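Cell division protein FtsZ 1 (Methanocaldococcus jannaschii, PDB 2VAP) binds GTP, is probably a GTPase, and probably polymerizes in a GTP-dependent manner into the Z ring at the future cell division site. Local coordinates at residues 30-33 / 34-38; 222-225 / 226-229; 295-298 / 299-303. All coordinates share one frame; numbering follows the deposited sequence.

Contact 1 of 3, residues 30-33 / 34-38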
ATOM      1  N   LEU A  30      19.091 -20.800  -9.957  1.00 20.50           N
ATOM      2  CA  LEU A  30      19.121 -19.877  -8.820  1.00 18.33           C
ATOM      3  C   LEU A  30      19.353 -18.433  -9.261  1.00 20.81           C
ATOM      4  O   LEU A  30      18.768 -17.506  -8.696  1.00 20.53           O
ATOM      5  CB  LEU A  30      20.188 -20.294  -7.803  1.00 29.46           C
ATOM      6  CG  LEU A  30      19.875 -21.478  -6.884  1.00 30.54           C
ATOM      7  CD1 LEU A  30      21.136 -21.954  -6.184  1.00 31.15           C
ATOM      8  CD2 LEU A  30      18.802 -21.118  -5.864  1.00 46.61           C
ATOM      9  N   GLU A  31      20.205 -18.256 -10.271  1.00 19.27           N
ATOM     10  CA  GLU A  31      20.485 -16.939 -10.844  1.00 18.03           C
ATOM     11  C   GLU A  31      19.242 -16.318 -11.480  1.00 20.58           C
ATOM     12  O   GLU A  31      19.005 -15.116 -11.335  1.00 23.18           O
ATOM     13  CB  GLU A  31      21.622 -17.017 -11.866  1.00 23.88           C
ATOM     14  CG  GLU A  31      23.015 -17.088 -11.249  1.00 30.73           C
ATOM     15  CD  GLU A  31      24.118 -17.232 -12.287  1.00220.48           C
ATOM     16  OE1 GLU A  31      25.040 -18.043 -12.062  1.00 61.85           O
ATOM     17  OE2 GLU A  31      24.065 -16.538 -13.326  1.00 63.08           O
ATOM     18  N   TYR A  32      18.456 -17.136 -12.180  1.00 19.30           N
ATOM     19  CA  TYR A  32      17.198 -16.671 -12.766  1.00 15.63           C
ATOM     20  C   TYR A  32      16.209 -16.226 -11.689  1.00 16.60           C
ATOM     21  O   TYR A  32      15.592 -15.165 -11.807  1.00 19.59           O
ATOM     22  CB  TYR A  32      16.555 -17.736 -13.669  1.00 18.98           C
ATOM     23  CG  TYR A  32      15.083 -17.475 -13.928  1.00 15.15           C
ATOM     24  CD1 TYR A  32      14.673 -16.389 -14.704  1.00 22.41           C
ATOM     25  CD2 TYR A  32      14.098 -18.296 -13.374  1.00 18.21           C
ATOM     26  CE1 TYR A  32      13.326 -16.129 -14.925  1.00 19.44           C
ATOM     27  CE2 TYR A  32      12.745 -18.047 -13.596  1.00 20.45           C
ATOM     28  CZ  TYR A  32      12.369 -16.962 -14.374  1.00 18.43           C
ATOM     29  OH  TYR A  32      11.038 -16.702 -14.601  1.00 20.96           O
ATOM     30  N   LEU A  33      16.058 -17.038 -10.646  1.00 17.74           N
ATOM     31  CA  LEU A  33      15.115 -16.740  -9.570  1.00 18.55           C
ATOM     32  C   LEU A  33      15.504 -15.486  -8.790  1.00 17.46           C
ATOM     33  O   LEU A  33      14.635 -14.728  -8.356  1.00 19.84           O
ATOM     34  CB  LEU A  33      14.962 -17.938  -8.629  1.00 18.57           C
ATOM     35  CG  LEU A  33      14.402 -19.225  -9.241  1.00 20.25           C
ATOM     36  CD1 LEU A  33      14.676 -20.388  -8.320  1.00 25.61           C
ATOM     37  CD2 LEU A  33      12.915 -19.121  -9.548  1.00 25.85           C
ATOM     38  N   GLN A  34      16.809 -15.271  -8.628  1.00 22.17           N
ATOM     39  CA  GLN A  34      17.333 -14.083  -7.951  1.00 25.13           C
ATOM     40  C   GLN A  34      16.981 -12.781  -8.673  1.00 21.25           C
ATOM     41  O   GLN A  34      16.700 -11.771  -8.028  1.00 24.21           O
ATOM     42  CB  GLN A  34      18.850 -14.186  -7.761  1.00 25.63           C
ATOM     43  CG  GLN A  34      19.274 -14.995  -6.542  1.00 75.46           C
ATOM     44  CD  GLN A  34      20.783 -15.079  -6.377  1.00225.44           C
ATOM     45  OE1 GLN A  34      21.508 -14.119  -6.643  1.00295.61           O
ATOM     46  NE2 GLN A  34      21.262 -16.233  -5.927  1.00 75.12           N
ATOM     47  N   GLN A  35      16.992 -12.808 -10.006  1.00 20.82           N
ATOM     48  CA  GLN A  35      16.691 -11.607 -10.793  1.00 26.08           C
ATOM     49  C   GLN A  35      15.187 -11.325 -10.934  1.00 19.86           C
ATOM     50  O   GLN A  35      14.795 -10.314 -11.522  1.00 23.95           O
ATOM     51  CB  GLN A  35      17.408 -11.622 -12.157  1.00 37.59           C
ATOM     52  CG  GLN A  35      17.006 -12.741 -13.118  1.00 30.60           C
ATOM     53  CD  GLN A  35      15.767 -12.416 -13.936  1.00500.00           C
ATOM     54  OE1 GLN A  35      14.799 -13.176 -13.941  1.00 35.04           O
ATOM     55  NE2 GLN A  35      15.790 -11.283 -14.632  1.00 40.20           N
ATOM     56  N   THR A  36      14.357 -12.217 -10.391  1.00 16.61           N
ATOM     57  CA  THR A  36      12.913 -11.980 -10.305  1.00 14.35           C
ATOM     58  C   THR A  36      12.560 -11.272  -8.999  1.00 20.04           C
ATOM     59  O   THR A  36      11.426 -10.821  -8.815  1.00 17.67           O
ATOM     60  CB  THR A  36      12.077 -13.284 -10.416  1.00 17.61           C
ATOM     61  OG1 THR A  36      12.302 -14.110  -9.266  1.00 17.09           O
ATOM     62  CG2 THR A  36      12.416 -14.056 -11.686  1.00 17.31           C
ATOM     63  N   LYS A  37      13.538 -11.185  -8.099  1.00 17.59           N
ATOM     64  CA  LYS A  37      13.359 -10.547  -6.796  1.00 16.99           C
ATOM     65  C   LYS A  37      13.618  -9.043  -6.869  1.00 18.12           C
ATOM     66  O   LYS A  37      14.102  -8.531  -7.882  1.00 23.64           O
ATOM     67  CB  LYS A  37      14.284 -11.186  -5.753  1.00 18.55           C
ATOM     68  CG  LYS A  37      14.010 -12.656  -5.473  1.00 21.83           C
ATOM     69  CD  LYS A  37      14.963 -13.201  -4.421  1.00 30.12           C
ATOM     70  CE  LYS A  37      14.715 -14.677  -4.160  1.00 36.62           C
ATOM     71  NZ  LYS A  37      15.619 -15.210  -3.103  1.00 67.01           N
ATOM     72  N   ALA A  38      13.292  -8.344  -5.784  1.00 16.24           N
ATOM     73  CA  ALA A  38      13.520  -6.906  -5.689  1.00 14.69           C
ATOM     74  C   ALA A  38      13.874  -6.494  -4.267  1.00 15.12           C
ATOM     75  O   ALA A  38      13.358  -7.059  -3.300  1.00 17.56           O
ATOM     76  CB  ALA A  38      12.292  -6.146  -6.161  1.00 22.39           C
TER
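Thr36 folds back onto the last turn of helix 24-34 and uses both branches of its side chain to do so. Its hydroxyl OG1 lies 2.6 Å from Leu33 O and donates to it, while the backbone Thr36 N reaches the same oxygen at 3.2 Å. Both donors come from one face of the Leu33 carbonyl plane: the amide stands well above that plane, and the hydroxyl is tilted 24° from it. The torsion responsible is chi1 of 67°, which sets OG1 between the threonine's own N and carbonyl carbon and leaves CG2 directed at the tyrosine.

Thr36 CG2 sits over one face of the Tyr32 ring, 4.2 Å from its centroid and displaced toward the rim, a CH-pi contact. Tyr32 meets it because its CG is anti to the backbone N (chi1 162°), which turns the ring toward Thr36, although its CB points away from the following residues. On another side of the helix, the extended Gln34 runs its CG within 3.3 Å of Leu30 O, the oxygen that also accepts from Gln34 N at 3.0 Å.

Gln35 N bonds weakly to Glu31 O and Tyr32 O, and a type I turn from Gln34 to Lys37 leads toward strand 40-45. Thr36 is buried among exposed neighbours, touches Asp235 and shares a backbone hydrogen bond with Phe236. Leu33 O, near the helix end, thus accepts two hydrogen bonds from one residue, Thr36, whose methyl meanwhile packs against an aromatic face.

Contact 2 of 3, residues 222-225 / 226-229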
ATOM      1  N   LEU A 222       0.550  -6.270  -0.978  1.00 10.21           N
ATOM      2  CA  LEU A 222       1.263  -5.875  -2.193  1.00  9.76           C
ATOM      3  C   LEU A 222       2.734  -6.286  -2.162  1.00 10.03           C
ATOM      4  O   LEU A 222       3.258  -6.792  -3.157  1.00 13.30           O
ATOM      5  CB  LEU A 222       1.132  -4.369  -2.449  1.00 10.25           C
ATOM      6  CG  LEU A 222      -0.145  -3.895  -3.149  1.00 13.41           C
ATOM      7  CD1 LEU A 222      -0.321  -2.395  -2.976  1.00 13.35           C
ATOM      8  CD2 LEU A 222      -0.139  -4.269  -4.629  1.00 17.44           C
ATOM      9  N   VAL A 223       3.388  -6.069  -1.022  1.00 10.97           N
ATOM     10  CA  VAL A 223       4.793  -6.443  -0.841  1.00  8.40           C
ATOM     11  C   VAL A 223       4.980  -7.955  -0.978  1.00  8.08           C
ATOM     12  O   VAL A 223       5.823  -8.415  -1.753  1.00  9.91           O
ATOM     13  CB  VAL A 223       5.348  -5.967   0.533  1.00  9.11           C
ATOM     14  CG1 VAL A 223       6.721  -6.580   0.816  1.00 10.93           C
ATOM     15  CG2 VAL A 223       5.432  -4.451   0.585  1.00  9.47           C
ATOM     16  N   GLU A 224       4.177  -8.716  -0.239  1.00 10.17           N
ATOM     17  CA  GLU A 224       4.342 -10.169  -0.163  1.00 10.98           C
ATOM     18  C   GLU A 224       3.864 -10.911  -1.415  1.00 12.22           C
ATOM     19  O   GLU A 224       4.212 -12.077  -1.624  1.00 12.64           O
ATOM     20  CB  GLU A 224       3.716 -10.725   1.122  1.00 12.00           C
ATOM     21  CG  GLU A 224       4.454 -10.257   2.382  1.00 12.48           C
ATOM     22  CD  GLU A 224       3.995 -10.934   3.661  1.00 17.48           C
ATOM     23  OE1 GLU A 224       2.879 -11.494   3.696  1.00 17.07           O
ATOM     24  OE2 GLU A 224       4.761 -10.893   4.649  1.00 16.34           O
ATOM     25  N   LEU A 225       3.089 -10.224  -2.252  1.00 13.55           N
ATOM     26  CA  LEU A 225       2.778 -10.716  -3.593  1.00 10.56           C
ATOM     27  C   LEU A 225       4.081 -10.981  -4.356  1.00 10.87           C
ATOM     28  O   LEU A 225       4.176 -11.938  -5.128  1.00 16.01           O
ATOM     29  CB  LEU A 225       1.904  -9.704  -4.344  1.00 15.02           C
ATOM     30  CG  LEU A 225       1.417 -10.030  -5.758  1.00 13.59           C
ATOM     31  CD1 LEU A 225       0.407 -11.169  -5.752  1.00 17.85           C
ATOM     32  CD2 LEU A 225       0.812  -8.792  -6.398  1.00 16.90           C
ATOM     33  N   ILE A 226       5.081 -10.134  -4.110  1.00 12.06           N
ATOM     34  CA  ILE A 226       6.402 -10.256  -4.722  1.00 11.50           C
ATOM     35  C   ILE A 226       7.354 -11.119  -3.884  1.00 11.63           C
ATOM     36  O   ILE A 226       8.036 -11.995  -4.420  1.00 15.30           O
ATOM     37  CB  ILE A 226       7.049  -8.858  -4.951  1.00 15.41           C
ATOM     38  CG1 ILE A 226       6.084  -7.932  -5.703  1.00 17.14           C
ATOM     39  CG2 ILE A 226       8.382  -8.985  -5.694  1.00 20.49           C
ATOM     40  CD1 ILE A 226       6.416  -6.453  -5.593  1.00 23.43           C
ATOM     41  N   THR A 227       7.381 -10.879  -2.572  1.00 12.07           N
ATOM     42  CA  THR A 227       8.455 -11.395  -1.709  1.00 13.04           C
ATOM     43  C   THR A 227       8.205 -12.752  -1.050  1.00 10.81           C
ATOM     44  O   THR A 227       9.153 -13.494  -0.787  1.00 15.89           O
ATOM     45  CB  THR A 227       8.813 -10.394  -0.584  1.00 12.49           C
ATOM     46  OG1 THR A 227       7.688 -10.225   0.286  1.00 11.22           O
ATOM     47  CG2 THR A 227       9.222  -9.045  -1.160  1.00 10.93           C
ATOM     48  N   LYS A 228       6.943 -13.062  -0.766  1.00  9.29           N
ATOM     49  CA  LYS A 228       6.604 -14.256   0.009  1.00 11.52           C
ATOM     50  C   LYS A 228       6.598 -15.519  -0.848  1.00 13.84           C
ATOM     51  O   LYS A 228       6.262 -15.478  -2.033  1.00 13.91           O
ATOM     52  CB  LYS A 228       5.250 -14.071   0.706  1.00 12.00           C
ATOM     53  CG  LYS A 228       4.904 -15.140   1.737  1.00 11.41           C
ATOM     54  CD  LYS A 228       3.631 -14.788   2.488  1.00 16.18           C
ATOM     55  CE  LYS A 228       3.263 -15.873   3.488  1.00 20.84           C
ATOM     56  NZ  LYS A 228       2.117 -15.466   4.347  1.00 19.96           N
ATOM     57  N   ASP A 229       6.985 -16.636  -0.235  1.00 11.42           N
ATOM     58  CA  ASP A 229       6.864 -17.947  -0.860  1.00 12.22           C
ATOM     59  C   ASP A 229       5.392 -18.207  -1.158  1.00 11.59           C
ATOM     60  O   ASP A 229       4.534 -17.987  -0.303  1.00 13.12           O
ATOM     61  CB  ASP A 229       7.403 -19.031   0.071  1.00 16.31           C
ATOM     62  CG  ASP A 229       7.419 -20.398  -0.576  1.00 15.90           C
ATOM     63  OD1 ASP A 229       6.498 -21.198  -0.306  1.00 17.90           O
ATOM     64  OD2 ASP A 229       8.345 -20.669  -1.365  1.00 16.06           O
TER
HETATM   65  O   HOH W   1       3.513 -13.368   5.909  1.00 38.16           O
HETATM   66  O   HOH W   2       4.491 -14.627  -3.858  1.00 24.18           O
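Glu224 and Lys228 meet chiefly through the aliphatic part of the lysine: Glu224 OE1 lies 3.6 Å from Lys228 CD, whereas the ammonium NZ stays 4.1 Å from that oxygen, beyond a salt bridge. A water bridges Glu224 OE1 and Lys228 NZ instead, 3.0 Å from each, accepting from the ammonium. The lysine is extended throughout, with CG anti to its backbone N (chi1 -170°), and this carries the ammonium past the carboxylate. The preceding residue, Thr227, packs its CG2 4.0 Å from Val223 CG1, one turn earlier, and its OG1 rests against Glu224 CA.

The backbone beneath these side chains is the C-terminal end of helix 204-227, the long helix that in FtsZ and tubulin runs between the nucleotide-binding and C-terminal domains. Val223 O takes two amides, Thr227 N in the carbonyl plane and Ile226 N from above it, both at 3.0 Å. Lys228 N still donates to Glu224 O, but Lys228 is the first residue to leave helical geometry. A second water lies within hydrogen-bonding distance of both Leu225 O and Lys228 O, 2.7 Å from the latter, between the last turn and the departing chain.

Outward from this shell, Glu62 receives Thr227 OG1 on its carbonyl oxygen and gives its amide to Glu224 OE2; Lys228 NZ reaches Ile323 O. Two sheets flank the helix end. Val223 and Ile226 press on strands 40-45 and 124-130 of the parallel sheet, through Val42, Phe126, Ile40 and Met124; Leu222 touches both Phe126 and Leu286 of strand 284-291, and Leu225 packs on Leu286.

Contact 3 of 3, residues 295-298 / 299-303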
ATOM      1  N   LEU A 295      -5.335 -24.369   0.161  1.00 21.06           N
ATOM      2  CA  LEU A 295      -5.599 -23.515  -1.000  1.00 16.62           C
ATOM      3  C   LEU A 295      -5.120 -24.200  -2.278  1.00 14.41           C
ATOM      4  O   LEU A 295      -4.013 -24.740  -2.325  1.00 21.26           O
ATOM      5  CB  LEU A 295      -4.918 -22.148  -0.839  1.00 15.89           C
ATOM      6  CG  LEU A 295      -5.058 -21.108  -1.959  1.00 17.48           C
ATOM      7  CD1 LEU A 295      -6.464 -20.518  -2.011  1.00 20.53           C
ATOM      8  CD2 LEU A 295      -4.024 -20.004  -1.796  1.00 17.71           C
ATOM      9  N   THR A 296      -5.965 -24.183  -3.306  1.00 15.65           N
ATOM     10  CA  THR A 296      -5.638 -24.817  -4.581  1.00 16.39           C
ATOM     11  C   THR A 296      -5.433 -23.790  -5.691  1.00 20.02           C
ATOM     12  O   THR A 296      -5.934 -22.664  -5.609  1.00 17.43           O
ATOM     13  CB  THR A 296      -6.730 -25.820  -5.028  1.00 18.81           C
ATOM     14  OG1 THR A 296      -7.950 -25.117  -5.299  1.00 22.39           O
ATOM     15  CG2 THR A 296      -6.973 -26.878  -3.956  1.00 21.24           C
ATOM     16  N   LEU A 297      -4.698 -24.195  -6.726  1.00 20.15           N
ATOM     17  CA  LEU A 297      -4.521 -23.386  -7.930  1.00 18.09           C
ATOM     18  C   LEU A 297      -5.864 -23.122  -8.614  1.00 17.51           C
ATOM     19  O   LEU A 297      -6.084 -22.042  -9.165  1.00 18.70           O
ATOM     20  CB  LEU A 297      -3.551 -24.073  -8.900  1.00 23.10           C
ATOM     21  CG  LEU A 297      -3.226 -23.399 -10.239  1.00 32.66           C
ATOM     22  CD1 LEU A 297      -2.429 -22.117 -10.044  1.00 48.98           C
ATOM     23  CD2 LEU A 297      -2.478 -24.355 -11.153  1.00 40.45           C
ATOM     24  N   GLU A 298      -6.756 -24.113  -8.561  1.00 19.83           N
ATOM     25  CA  GLU A 298      -8.101 -24.002  -9.132  1.00 17.52           C
ATOM     26  C   GLU A 298      -8.898 -22.866  -8.489  1.00 16.02           C
ATOM     27  O   GLU A 298      -9.603 -22.127  -9.182  1.00 19.06           O
ATOM     28  CB  GLU A 298      -8.862 -25.327  -8.996  1.00 18.05           C
ATOM     29  CG  GLU A 298      -8.394 -26.437  -9.942  1.00 38.04           C
ATOM     30  CD  GLU A 298      -7.089 -27.096  -9.512  1.00500.00           C
ATOM     31  OE1 GLU A 298      -6.775 -27.091  -8.302  1.00 34.98           O
ATOM     32  OE2 GLU A 298      -6.376 -27.626 -10.390  1.00 44.20           O
ATOM     33  N   GLU A 299      -8.775 -22.734  -7.169  1.00 17.31           N
ATOM     34  CA  GLU A 299      -9.407 -21.645  -6.422  1.00 19.18           C
ATOM     35  C   GLU A 299      -8.856 -20.287  -6.846  1.00 18.34           C
ATOM     36  O   GLU A 299      -9.620 -19.350  -7.091  1.00 15.43           O
ATOM     37  CB  GLU A 299      -9.220 -21.839  -4.915  1.00 20.69           C
ATOM     38  CG  GLU A 299     -10.153 -22.869  -4.298  1.00 17.96           C
ATOM     39  CD  GLU A 299      -9.974 -22.995  -2.797  1.00 23.29           C
ATOM     40  OE1 GLU A 299     -10.955 -22.753  -2.066  1.00 29.84           O
ATOM     41  OE2 GLU A 299      -8.857 -23.329  -2.348  1.00 25.08           O
ATOM     42  N   ALA A 300      -7.530 -20.194  -6.938  1.00 15.47           N
ATOM     43  CA  ALA A 300      -6.855 -18.970  -7.371  1.00 15.79           C
ATOM     44  C   ALA A 300      -7.251 -18.583  -8.795  1.00 17.09           C
ATOM     45  O   ALA A 300      -7.532 -17.416  -9.068  1.00 18.13           O
ATOM     46  CB  ALA A 300      -5.344 -19.123  -7.253  1.00 20.63           C
ATOM     47  N   ARG A 301      -7.285 -19.571  -9.690  1.00 14.55           N
ATOM     48  CA  ARG A 301      -7.698 -19.363 -11.080  1.00 15.94           C
ATOM     49  C   ARG A 301      -9.132 -18.849 -11.192  1.00 16.10           C
ATOM     50  O   ARG A 301      -9.427 -18.008 -12.043  1.00 18.09           O
ATOM     51  CB  ARG A 301      -7.537 -20.653 -11.891  1.00 17.97           C
ATOM     52  CG  ARG A 301      -6.101 -20.958 -12.300  1.00 18.98           C
ATOM     53  CD  ARG A 301      -5.985 -22.325 -12.964  1.00 26.45           C
ATOM     54  NE  ARG A 301      -6.662 -22.375 -14.260  1.00 39.23           N
ATOM     55  CZ  ARG A 301      -6.732 -23.453 -15.038  1.00 88.85           C
ATOM     56  NH1 ARG A 301      -6.164 -24.594 -14.665  1.00 45.51           N
ATOM     57  NH2 ARG A 301      -7.373 -23.390 -16.196  1.00 36.85           N
ATOM     58  N   GLU A 302     -10.012 -19.356 -10.327  1.00 14.51           N
ATOM     59  CA  GLU A 302     -11.410 -18.919 -10.275  1.00 14.26           C
ATOM     60  C   GLU A 302     -11.512 -17.431  -9.931  1.00 18.71           C
ATOM     61  O   GLU A 302     -12.307 -16.703 -10.530  1.00 18.81           O
ATOM     62  CB  GLU A 302     -12.201 -19.762  -9.267  1.00 18.37           C
ATOM     63  CG  GLU A 302     -13.711 -19.525  -9.288  1.00 23.95           C
ATOM     64  CD  GLU A 302     -14.477 -20.433  -8.336  1.00 34.64           C
ATOM     65  OE1 GLU A 302     -13.911 -20.847  -7.300  1.00 50.33           O
ATOM     66  OE2 GLU A 302     -15.656 -20.728  -8.623  1.00115.56           O
ATOM     67  N   VAL A 303     -10.697 -16.992  -8.972  1.00 16.13           N
ATOM     68  CA  VAL A 303     -10.635 -15.586  -8.563  1.00 11.36           C
ATOM     69  C   VAL A 303     -10.204 -14.693  -9.731  1.00 16.32           C
ATOM     70  O   VAL A 303     -10.865 -13.695 -10.032  1.00 14.70           O
ATOM     71  CB  VAL A 303      -9.687 -15.388  -7.342  1.00 12.57           C
ATOM     72  CG1 VAL A 303      -9.474 -13.907  -7.037  1.00 14.24           C
ATOM     73  CG2 VAL A 303     -10.231 -16.112  -6.114  1.00 13.43           C
TER
HETATM   74  O   HOH W   3      -5.573 -25.569 -11.951  1.00 38.72           O
HETATM   75  O   HOH W   4     -12.657 -23.124  -8.094  1.00 47.25           O
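Thr296 and Glu299 exchange hydrogen bonds across the first turn of helix 297-310 and make a capping box. Thr296 OG1 accepts from Glu299 N at 3.1 Å; in return Glu299 OE2 accepts from Thr296 N at 3.2 Å, through the anti lone pair that faces away from OE1. The two side chains cross at about a right angle, and Glu299 CG comes within 3.3 Å of Thr296 OG1. An extended glutamate with CG beside its own backbone N (chi1 -78°) brings the carboxylate back to the helix start, where OE2 also lies against Leu295 CD1.

This is the close-packed side. Leu295 and Ala300 are buried, the leucine against Leu231 and Val331 and the alanine against Trp319 and Ala321 of strand 316-323, as expected for the helix of a beta-alpha-beta unit. Glu299 OE1 forms a salt bridge with Arg261 at the start of helix 261-270, so both carboxylate oxygens are engaged.

Glu298, Arg301 and Glu302 make a looser, watery side. Arg301 lays its CD 4.0 Å from CG of Leu297, which also leans on Trp319, but its guanidinium does not touch Glu298: NH1 and OE2 are 5.2 Å apart. A water lies between, accepting from Arg301 NH1 at 2.9 Å and donating weakly to Glu298 OE2, a side chain that is poorly ordered. A further water links Glu298 O and Glu302 OE1 by weak bonds.

The Glu299 carboxylate, at the amide end of the helix, is probably stabilised by the dipole and by Arg261, while the charged ends of Glu298 and Arg301 are linked weakly, through a water.

How the contacts relate
Along the chain the three contacts follow in series. Contact 1 ends the N-terminal helix 24-34 and leads into strand 40-45 of the parallel GTPase sheet; contact 2 ends helix 204-227, whose side chains touch that strand; contact 3 opens helix 297-310 in the C-terminal domain. Contacts 1 and 2 have centres 14 Å apart, contacts 2 and 3 about 17 Å, and contacts 1 and 3 about 25 Å, and none touches another. Contacts 2 and 3 share the mixed sheet: residues 222-225 pack on strand 284-291, and residues 295-303 on strands 316-323 and 331-338. Contact 2 therefore sits where both domains meet, with all three contacts away from the nucleotide site.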